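Uncharacterized protein (Leptotrichia buccalis, PDB 3T8K) is of unknown function but folds as a stack of ankyrin-like helical hairpins, consistent with a role in binding other proteins. Local coordinates at residues 13-26 with 47-61. Numbering follows the deposited sequence.
Sequences AAMLGTYEDFLELF and RNNNDEARYKISMFL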
ATOM      1  N   ALA A  13     -14.425  -9.248  -3.090  1.00 17.01           N
ATOM      2  CA  ALA A  13     -13.854 -10.318  -3.899  1.00 22.28           C
ATOM      3  C   ALA A  13     -12.767  -9.763  -4.806  1.00 19.40           C
ATOM      4  O   ALA A  13     -11.721 -10.395  -4.999  1.00 19.83           O
ATOM      5  CB  ALA A  13     -14.950 -11.003  -4.727  1.00 19.08           C
ATOM      6  N   ALA A  14     -13.015  -8.573  -5.356  1.00 20.52           N
ATOM      7  CA  ALA A  14     -12.104  -7.956  -6.320  1.00 18.77           C
ATOM      8  C   ALA A  14     -10.775  -7.602  -5.678  1.00 21.53           C
ATOM      9  O   ALA A  14      -9.723  -7.675  -6.323  1.00 23.12           O
ATOM     10  CB  ALA A  14     -12.721  -6.711  -6.905  1.00 19.27           C
HETATM   11  N   MSE A  15     -10.825  -7.200  -4.414  1.00 23.17           N
HETATM   12  CA  MSE A  15      -9.618  -6.752  -3.730  1.00 20.53           C
HETATM   13  C   MSE A  15      -8.842  -7.875  -3.047  1.00 25.47           C
HETATM   14  O   MSE A  15      -7.622  -7.785  -2.883  1.00 22.55           O
HETATM   15  CB  MSE A  15      -9.974  -5.672  -2.708  1.00 21.35           C
HETATM   16  CG  MSE A  15      -8.757  -5.044  -2.066  1.00 36.45           C
HETATM   17 SE   MSE A  15      -9.218  -3.268  -1.461  0.46 37.91          SE
HETATM   18  CE  MSE A  15     -10.753  -3.703  -0.397  1.00 25.96           C
ATOM     19  N   LEU A  16      -9.546  -8.926  -2.640  1.00 18.48           N
ATOM     20  CA  LEU A  16      -8.953  -9.961  -1.795  1.00 21.10           C
ATOM     21  C   LEU A  16      -8.834 -11.349  -2.440  1.00 30.03           C
ATOM     22  O   LEU A  16      -7.940 -12.124  -2.101  1.00 27.89           O
ATOM     23  CB  LEU A  16      -9.752 -10.075  -0.492  1.00 23.12           C
ATOM     24  CG  LEU A  16      -9.867  -8.769   0.297  1.00 23.06           C
ATOM     25  CD1 LEU A  16     -10.936  -8.871   1.393  1.00 25.76           C
ATOM     26  CD2 LEU A  16      -8.509  -8.391   0.889  1.00 29.56           C
ATOM     27  N   GLY A  17      -9.741 -11.668  -3.353  1.00 26.58           N
ATOM     28  CA  GLY A  17      -9.806 -13.020  -3.874  1.00 26.33           C
ATOM     29  C   GLY A  17      -9.043 -13.289  -5.155  1.00 24.22           C
ATOM     30  O   GLY A  17      -8.296 -12.460  -5.656  1.00 24.92           O
ATOM     31  N   THR A  18      -9.236 -14.491  -5.682  1.00 23.77           N
ATOM     32  CA  THR A  18      -8.684 -14.849  -6.973  1.00 23.81           C
ATOM     33  C   THR A  18      -9.611 -14.331  -8.064  1.00 26.74           C
ATOM     34  O   THR A  18     -10.724 -13.860  -7.787  1.00 22.91           O
ATOM     35  CB  THR A  18      -8.579 -16.371  -7.113  1.00 27.16           C
ATOM     36  OG1 THR A  18      -9.883 -16.957  -6.939  1.00 25.86           O
ATOM     37  CG2 THR A  18      -7.649 -16.939  -6.062  1.00 33.25           C
ATOM     38  N   TYR A  19      -9.162 -14.451  -9.309  1.00 25.50           N
ATOM     39  CA  TYR A  19     -10.005 -14.131 -10.450  1.00 27.35           C
ATOM     40  C   TYR A  19     -11.285 -14.962 -10.364  1.00 25.48           C
ATOM     41  O   TYR A  19     -12.397 -14.456 -10.567  1.00 27.23           O
ATOM     42  CB  TYR A  19      -9.256 -14.448 -11.747  1.00 26.80           C
ATOM     43  CG  TYR A  19     -10.072 -14.256 -13.009  1.00 30.60           C
ATOM     44  CD1 TYR A  19     -10.643 -13.027 -13.314  1.00 27.67           C
ATOM     45  CD2 TYR A  19     -10.237 -15.294 -13.913  1.00 40.13           C
ATOM     46  CE1 TYR A  19     -11.386 -12.850 -14.468  1.00 32.24           C
ATOM     47  CE2 TYR A  19     -10.968 -15.125 -15.071  1.00 44.86           C
ATOM     48  CZ  TYR A  19     -11.541 -13.902 -15.344  1.00 44.32           C
ATOM     49  OH  TYR A  19     -12.276 -13.738 -16.500  1.00 49.50           O
ATOM     50  N   GLU A  20     -11.124 -16.242 -10.048  1.00 24.59           N
ATOM     51  CA  GLU A  20     -12.273 -17.152  -9.954  1.00 29.66           C
ATOM     52  C   GLU A  20     -13.260 -16.741  -8.858  1.00 31.17           C
ATOM     53  O   GLU A  20     -14.483 -16.837  -9.040  1.00 29.26           O
ATOM     54  CB  GLU A  20     -11.807 -18.590  -9.720  1.00 38.23           C
ATOM     55  CG  GLU A  20     -11.142 -19.232 -10.930  1.00 50.47           C
ATOM     56  CD  GLU A  20      -9.780 -18.630 -11.247  1.00 61.31           C
ATOM     57  OE1 GLU A  20      -9.091 -18.158 -10.312  1.00 57.10           O
ATOM     58  OE2 GLU A  20      -9.398 -18.629 -12.438  1.00 69.74           O
ATOM     59  N   ASP A  21     -12.729 -16.311  -7.715  1.00 25.82           N
ATOM     60  CA  ASP A  21     -13.564 -15.810  -6.624  1.00 28.46           C
ATOM     61  C   ASP A  21     -14.359 -14.599  -7.090  1.00 28.80           C
ATOM     62  O   ASP A  21     -15.562 -14.478  -6.817  1.00 24.59           O
ATOM     63  CB  ASP A  21     -12.717 -15.368  -5.428  1.00 22.22           C
ATOM     64  CG  ASP A  21     -12.054 -16.524  -4.702  1.00 30.17           C
ATOM     65  OD1 ASP A  21     -12.550 -17.667  -4.780  1.00 31.78           O
ATOM     66  OD2 ASP A  21     -11.018 -16.275  -4.040  1.00 37.72           O
ATOM     67  N   PHE A  22     -13.668 -13.689  -7.767  1.00 23.55           N
ATOM     68  CA  PHE A  22     -14.294 -12.470  -8.259  1.00 23.65           C
ATOM     69  C   PHE A  22     -15.405 -12.794  -9.241  1.00 28.29           C
ATOM     70  O   PHE A  22     -16.482 -12.198  -9.181  1.00 25.33           O
ATOM     71  CB  PHE A  22     -13.284 -11.534  -8.929  1.00 20.25           C
ATOM     72  CG  PHE A  22     -13.927 -10.552  -9.863  1.00 21.10           C
ATOM     73  CD1 PHE A  22     -14.472  -9.374  -9.383  1.00 25.80           C
ATOM     74  CD2 PHE A  22     -14.030 -10.831 -11.218  1.00 27.53           C
ATOM     75  CE1 PHE A  22     -15.096  -8.482 -10.244  1.00 22.12           C
ATOM     76  CE2 PHE A  22     -14.648  -9.939 -12.076  1.00 30.26           C
ATOM     77  CZ  PHE A  22     -15.185  -8.768 -11.583  1.00 24.77           C
ATOM     78  N   LEU A  23     -15.140 -13.723 -10.156  1.00 26.08           N
ATOM     79  CA  LEU A  23     -16.168 -14.166 -11.098  1.00 26.08           C
ATOM     80  C   LEU A  23     -17.405 -14.694 -10.389  1.00 24.23           C
ATOM     81  O   LEU A  23     -18.527 -14.378 -10.786  1.00 24.52           O
ATOM     82  CB  LEU A  23     -15.638 -15.246 -12.041  1.00 25.92           C
ATOM     83  CG  LEU A  23     -14.665 -14.849 -13.151  1.00 33.22           C
ATOM     84  CD1 LEU A  23     -14.476 -16.029 -14.100  1.00 42.20           C
ATOM     85  CD2 LEU A  23     -15.163 -13.630 -13.909  1.00 33.80           C
ATOM     86  N   GLU A  24     -17.205 -15.507  -9.354  1.00 22.60           N
ATOM     87  CA  GLU A  24     -18.327 -16.047  -8.598  1.00 21.59           C
ATOM     88  C   GLU A  24     -19.203 -14.907  -8.087  1.00 25.05           C
ATOM     89  O   GLU A  24     -20.421 -14.962  -8.217  1.00 23.38           O
ATOM     90  CB  GLU A  24     -17.862 -16.885  -7.411  1.00 29.84           C
ATOM     91  CG  GLU A  24     -17.216 -18.210  -7.760  1.00 43.08           C
ATOM     92  CD  GLU A  24     -17.385 -19.230  -6.642  1.00 56.34           C
ATOM     93  OE1 GLU A  24     -18.546 -19.474  -6.236  1.00 56.15           O
ATOM     94  OE2 GLU A  24     -16.361 -19.775  -6.164  1.00 58.41           O
ATOM     95  N   LEU A  25     -18.579 -13.874  -7.514  1.00 21.05           N
ATOM     96  CA  LEU A  25     -19.341 -12.761  -6.949  1.00 21.36           C
ATOM     97  C   LEU A  25     -20.018 -11.928  -8.025  1.00 20.20           C
ATOM     98  O   LEU A  25     -21.157 -11.494  -7.855  1.00 20.14           O
ATOM     99  CB  LEU A  25     -18.456 -11.846  -6.086  1.00 17.73           C
ATOM    100  CG  LEU A  25     -18.591 -12.010  -4.566  1.00 17.41           C
ATOM    101  CD1 LEU A  25     -19.999 -11.600  -4.056  1.00 17.32           C
ATOM    102  CD2 LEU A  25     -18.234 -13.444  -4.166  1.00 18.51           C
ATOM    103  N   PHE A  26     -19.297 -11.670  -9.110  1.00 22.73           N
ATOM    104  CA  PHE A  26     -19.831 -10.841 -10.184  1.00 19.74           C
ATOM    105  C   PHE A  26     -21.094 -11.472 -10.753  1.00 24.90           C
ATOM    106  O   PHE A  26     -22.085 -10.788 -11.034  1.00 23.69           O
ATOM    107  CB  PHE A  26     -18.782 -10.681 -11.284  1.00 19.86           C
ATOM    108  CG  PHE A  26     -19.188  -9.735 -12.379  1.00 21.94           C
ATOM    109  CD1 PHE A  26     -19.129  -8.364 -12.186  1.00 26.43           C
ATOM    110  CD2 PHE A  26     -19.588 -10.216 -13.617  1.00 24.92           C
ATOM    111  CE1 PHE A  26     -19.484  -7.485 -13.200  1.00 26.19           C
ATOM    112  CE2 PHE A  26     -19.951  -9.345 -14.631  1.00 31.24           C
ATOM    113  CZ  PHE A  26     -19.896  -7.977 -14.422  1.00 31.11           C
ATOM    114  N   ARG A  47      -5.864  -2.829  -5.914  1.00 26.65           N
ATOM    115  CA  ARG A  47      -5.302  -2.997  -4.580  1.00 26.99           C
ATOM    116  C   ARG A  47      -5.131  -4.459  -4.196  1.00 29.85           C
ATOM    117  O   ARG A  47      -4.589  -4.777  -3.133  1.00 28.17           O
ATOM    118  CB  ARG A  47      -6.134  -2.231  -3.549  1.00 29.56           C
ATOM    119  CG  ARG A  47      -6.009  -0.726  -3.726  1.00 33.67           C
ATOM    120  CD  ARG A  47      -6.820   0.048  -2.715  1.00 38.66           C
ATOM    121  NE  ARG A  47      -8.238   0.044  -3.058  1.00 48.80           N
ATOM    122  CZ  ARG A  47      -9.170   0.740  -2.412  1.00 55.72           C
ATOM    123  NH1 ARG A  47      -8.836   1.506  -1.381  1.00 59.52           N
ATOM    124  NH2 ARG A  47     -10.438   0.672  -2.801  1.00 51.06           N
ATOM    125  N   ASN A  48      -5.575  -5.353  -5.073  1.00 21.19           N
ATOM    126  CA  ASN A  48      -5.343  -6.780  -4.876  1.00 27.62           C
ATOM    127  C   ASN A  48      -3.838  -7.089  -4.890  1.00 25.57           C
ATOM    128  O   ASN A  48      -3.146  -6.835  -5.884  1.00 28.33           O
ATOM    129  CB  ASN A  48      -6.070  -7.577  -5.962  1.00 29.35           C
ATOM    130  CG  ASN A  48      -6.311  -9.021  -5.575  1.00 29.23           C
ATOM    131  OD1 ASN A  48      -5.412  -9.708  -5.084  1.00 24.97           O
ATOM    132  ND2 ASN A  48      -7.537  -9.499  -5.808  1.00 24.95           N
ATOM    133  N   ASN A  49      -3.342  -7.647  -3.786  1.00 27.26           N
ATOM    134  CA  ASN A  49      -1.937  -8.058  -3.680  1.00 30.58           C
ATOM    135  C   ASN A  49      -1.533  -9.253  -4.554  1.00 34.96           C
ATOM    136  O   ASN A  49      -0.346  -9.598  -4.646  1.00 31.35           O
ATOM    137  CB  ASN A  49      -1.601  -8.382  -2.223  1.00 41.27           C
ATOM    138  CG  ASN A  49      -1.725  -7.176  -1.314  1.00 45.72           C
ATOM    139  OD1 ASN A  49      -1.279  -6.080  -1.656  1.00 49.82           O
ATOM    140  ND2 ASN A  49      -2.342  -7.368  -0.151  1.00 49.25           N
ATOM    141  N   ASN A  50      -2.522  -9.898  -5.165  1.00 31.75           N
ATOM    142  CA  ASN A  50      -2.296 -11.029  -6.054  1.00 30.87           C
ATOM    143  C   ASN A  50      -2.149 -10.502  -7.484  1.00 30.99           C
ATOM    144  O   ASN A  50      -3.121 -10.028  -8.069  1.00 28.64           O
ATOM    145  CB  ASN A  50      -3.480 -12.008  -5.946  1.00 32.82           C
ATOM    146  CG  ASN A  50      -3.269 -13.298  -6.736  1.00 42.74           C
ATOM    147  OD1 ASN A  50      -2.753 -13.291  -7.848  1.00 33.26           O
ATOM    148  ND2 ASN A  50      -3.702 -14.414  -6.160  1.00 55.00           N
ATOM    149  N   ASP A  51      -0.932 -10.561  -8.031  1.00 35.01           N
ATOM    150  CA  ASP A  51      -0.654  -9.985  -9.350  1.00 33.64           C
ATOM    151  C   ASP A  51      -1.519 -10.602 -10.438  1.00 28.78           C
ATOM    152  O   ASP A  51      -2.054  -9.898 -11.295  1.00 28.95           O
ATOM    153  CB  ASP A  51       0.820 -10.173  -9.742  1.00 34.18           C
ATOM    154  CG  ASP A  51       1.762  -9.253  -8.981  1.00 39.17           C
ATOM    155  OD1 ASP A  51       1.295  -8.240  -8.418  1.00 36.99           O
ATOM    156  OD2 ASP A  51       2.981  -9.546  -8.964  1.00 45.76           O
ATOM    157  N   GLU A  52      -1.616 -11.925 -10.422  1.00 30.31           N
ATOM    158  CA  GLU A  52      -2.407 -12.650 -11.414  1.00 40.28           C
ATOM    159  C   GLU A  52      -3.887 -12.276 -11.315  1.00 37.65           C
ATOM    160  O   GLU A  52      -4.535 -11.984 -12.322  1.00 37.59           O
ATOM    161  CB  GLU A  52      -2.226 -14.157 -11.243  1.00 45.34           C
ATOM    162  CG  GLU A  52      -2.983 -14.979 -12.270  1.00 56.35           C
ATOM    163  CD  GLU A  52      -2.962 -16.462 -11.958  1.00 68.25           C
ATOM    164  OE1 GLU A  52      -2.382 -16.847 -10.920  1.00 71.49           O
ATOM    165  OE2 GLU A  52      -3.532 -17.244 -12.748  1.00 74.40           O
ATOM    166  N   ALA A  53      -4.413 -12.282 -10.094  1.00 25.87           N
ATOM    167  CA  ALA A  53      -5.781 -11.837  -9.856  1.00 26.15           C
ATOM    168  C   ALA A  53      -5.965 -10.379 -10.285  1.00 27.75           C
ATOM    169  O   ALA A  53      -6.914 -10.054 -10.989  1.00 28.49           O
ATOM    170  CB  ALA A  53      -6.154 -12.022  -8.389  1.00 24.26           C
ATOM    171  N   ARG A  54      -5.044  -9.502  -9.877  1.00 28.85           N
ATOM    172  CA  ARG A  54      -5.155  -8.082 -10.200  1.00 22.44           C
ATOM    173  C   ARG A  54      -5.290  -7.862 -11.698  1.00 28.52           C
ATOM    174  O   ARG A  54      -6.095  -7.051 -12.155  1.00 26.08           O
ATOM    175  CB  ARG A  54      -3.928  -7.308  -9.696  1.00 23.31           C
ATOM    176  CG  ARG A  54      -4.079  -5.801  -9.798  1.00 27.38           C
ATOM    177  CD  ARG A  54      -2.723  -5.062  -9.708  1.00 30.12           C
ATOM    178  NE  ARG A  54      -1.853  -5.405 -10.837  1.00 37.52           N
ATOM    179  CZ  ARG A  54      -0.817  -4.673 -11.251  1.00 37.28           C
ATOM    180  NH1 ARG A  54      -0.506  -3.540 -10.635  1.00 42.35           N
ATOM    181  NH2 ARG A  54      -0.095  -5.071 -12.287  1.00 31.64           N
ATOM    182  N   TYR A  55      -4.458  -8.563 -12.461  1.00 28.28           N
ATOM    183  CA  TYR A  55      -4.455  -8.417 -13.906  1.00 31.68           C
ATOM    184  C   TYR A  55      -5.698  -9.039 -14.550  1.00 30.20           C
ATOM    185  O   TYR A  55      -6.389  -8.376 -15.319  1.00 28.37           O
ATOM    186  CB  TYR A  55      -3.174  -9.013 -14.501  1.00 33.94           C
ATOM    187  CG  TYR A  55      -3.080  -8.882 -16.004  1.00 41.98           C
ATOM    188  CD1 TYR A  55      -2.593  -7.719 -16.589  1.00 45.83           C
ATOM    189  CD2 TYR A  55      -3.475  -9.922 -16.839  1.00 44.13           C
ATOM    190  CE1 TYR A  55      -2.503  -7.592 -17.965  1.00 50.53           C
ATOM    191  CE2 TYR A  55      -3.388  -9.805 -18.217  1.00 51.79           C
ATOM    192  CZ  TYR A  55      -2.902  -8.638 -18.773  1.00 55.58           C
ATOM    193  OH  TYR A  55      -2.809  -8.514 -20.142  1.00 60.70           O
ATOM    194  N   LYS A  56      -5.980 -10.303 -14.232  1.00 30.72           N
ATOM    195  CA  LYS A  56      -7.107 -11.007 -14.848  1.00 31.99           C
ATOM    196  C   LYS A  56      -8.441 -10.316 -14.554  1.00 27.62           C
ATOM    197  O   LYS A  56      -9.274 -10.144 -15.449  1.00 26.25           O
ATOM    198  CB  LYS A  56      -7.159 -12.466 -14.386  1.00 35.32           C
ATOM    199  CG  LYS A  56      -6.087 -13.351 -14.995  1.00 37.58           C
ATOM    200  CD  LYS A  56      -6.123 -14.748 -14.399  1.00 40.97           C
ATOM    201  CE  LYS A  56      -5.073 -15.649 -15.039  1.00 54.59           C
ATOM    202  NZ  LYS A  56      -5.132 -17.036 -14.491  1.00 59.02           N
ATOM    203  N   ILE A  57      -8.644  -9.923 -13.300  1.00 24.96           N
ATOM    204  CA  ILE A  57      -9.874  -9.227 -12.921  1.00 23.53           C
ATOM    205  C   ILE A  57      -9.945  -7.855 -13.583  1.00 22.35           C
ATOM    206  O   ILE A  57     -11.016  -7.404 -13.991  1.00 25.14           O
ATOM    207  CB  ILE A  57      -9.982  -9.055 -11.386  1.00 20.78           C
ATOM    208  CG1 ILE A  57      -9.965 -10.423 -10.703  1.00 27.81           C
ATOM    209  CG2 ILE A  57     -11.228  -8.261 -11.017  1.00 27.34           C
ATOM    210  CD1 ILE A  57      -9.844 -10.363  -9.190  1.00 26.64           C
ATOM    211  N   SER A  58      -8.797  -7.180 -13.678  1.00 23.96           N
ATOM    212  CA  SER A  58      -8.775  -5.858 -14.289  1.00 25.78           C
ATOM    213  C   SER A  58      -9.170  -5.941 -15.753  1.00 28.95           C
ATOM    214  O   SER A  58      -9.999  -5.163 -16.227  1.00 26.31           O
ATOM    215  CB  SER A  58      -7.389  -5.211 -14.169  1.00 27.32           C
ATOM    216  OG  SER A  58      -7.181  -4.696 -12.868  1.00 27.42           O
HETATM  217  N   MSE A  59      -8.555  -6.880 -16.466  1.00 30.45           N
HETATM  218  CA  MSE A  59      -8.844  -7.074 -17.886  1.00 35.41           C
HETATM  219  C   MSE A  59     -10.291  -7.479 -18.122  1.00 34.89           C
HETATM  220  O   MSE A  59     -10.919  -7.046 -19.087  1.00 33.93           O
HETATM  221  CB  MSE A  59      -7.903  -8.112 -18.483  1.00 41.98           C
HETATM  222  CG  MSE A  59      -6.445  -7.692 -18.438  1.00 42.09           C
HETATM  223 SE   MSE A  59      -6.029  -6.187 -19.634  1.00 55.53          SE
HETATM  224  CE  MSE A  59      -6.998  -4.729 -18.796  1.00 64.07           C
ATOM    225  N   PHE A  60     -10.816  -8.316 -17.237  1.00 29.99           N
ATOM    226  CA  PHE A  60     -12.203  -8.742 -17.348  1.00 31.25           C
ATOM    227  C   PHE A  60     -13.139  -7.536 -17.262  1.00 31.34           C
ATOM    228  O   PHE A  60     -14.008  -7.352 -18.115  1.00 32.73           O
ATOM    229  CB  PHE A  60     -12.530  -9.764 -16.263  1.00 28.30           C
ATOM    230  CG  PHE A  60     -13.995 -10.131 -16.190  1.00 26.90           C
ATOM    231  CD1 PHE A  60     -14.493 -11.194 -16.924  1.00 35.16           C
ATOM    232  CD2 PHE A  60     -14.863  -9.409 -15.392  1.00 27.06           C
ATOM    233  CE1 PHE A  60     -15.840 -11.540 -16.859  1.00 33.95           C
ATOM    234  CE2 PHE A  60     -16.212  -9.745 -15.319  1.00 29.81           C
ATOM    235  CZ  PHE A  60     -16.701 -10.813 -16.058  1.00 31.75           C
ATOM    236  N   LEU A  61     -12.945  -6.713 -16.237  1.00 28.57           N
ATOM    237  CA  LEU A  61     -13.784  -5.536 -16.013  1.00 28.52           C
ATOM    238  C   LEU A  61     -13.624  -4.485 -17.091  1.00 27.36           C
ATOM    239  O   LEU A  61     -14.606  -3.922 -17.563  1.00 31.02           O
ATOM    240  CB  LEU A  61     -13.489  -4.907 -14.650  1.00 26.25           C
ATOM    241  CG  LEU A  61     -14.022  -5.729 -13.476  1.00 27.48           C
ATOM    242  CD1 LEU A  61     -13.530  -5.174 -12.155  1.00 23.40           C
ATOM    243  CD2 LEU A  61     -15.545  -5.784 -13.514  1.00 28.02           C
TER
HETATM  244  O   HOH W   1      -5.279  -8.358  -1.721  1.00 28.56           O
HETATM  245  O   HOH W   2      -5.471 -11.692  -3.306  1.00 32.00           O
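Helices 19-26 and 51-61 run roughly the same way, their axes 37° apart and 9.5 Å at closest approach, and the end of helix 10-16 meets the loop before helix 51-61, with M15 beside N48. The N48 amide does the polar work. With CG anti to the backbone N (chi1 -159°), the group reaches the C-terminal end of helix 10-16, where ND2 donates to A14 O in its last turn at 2.9 Å, from above the carbonyl plane, and to G17 O just beyond it at 3.1 Å, within the plane. Both acceptors lie close to the amide plane, which fixes its rotation. OD1 takes N50 N in an Asx turn and a water shared with L16 O; N50 in turn caps helix 51-61 by accepting from A53 N.

Further along, the contact is greasy. K56 CB lies over one face of the Y19 ring, the opposite face being covered by L23 CG. I57 CG2 sits over the centre of the F22 ring, 3.6 Å from its centroid, while L61 CD2 meets that ring's edge. F60 is a knob among Y19, F22, L23 and F26: L23 CD2 covers one face of the F60 ring, whose edge points at the face of F26, an edge-to-face pair with planes at 86°.

This near-parallel packing is consistent with successive hairpins stacking in an ankyrin-like fold. Here the chemistry is divided: one buried amide, with two bonds, ties helix 10-16 to the loop before helix 51-61, while interlocked aromatic and aliphatic groups hold the helices together.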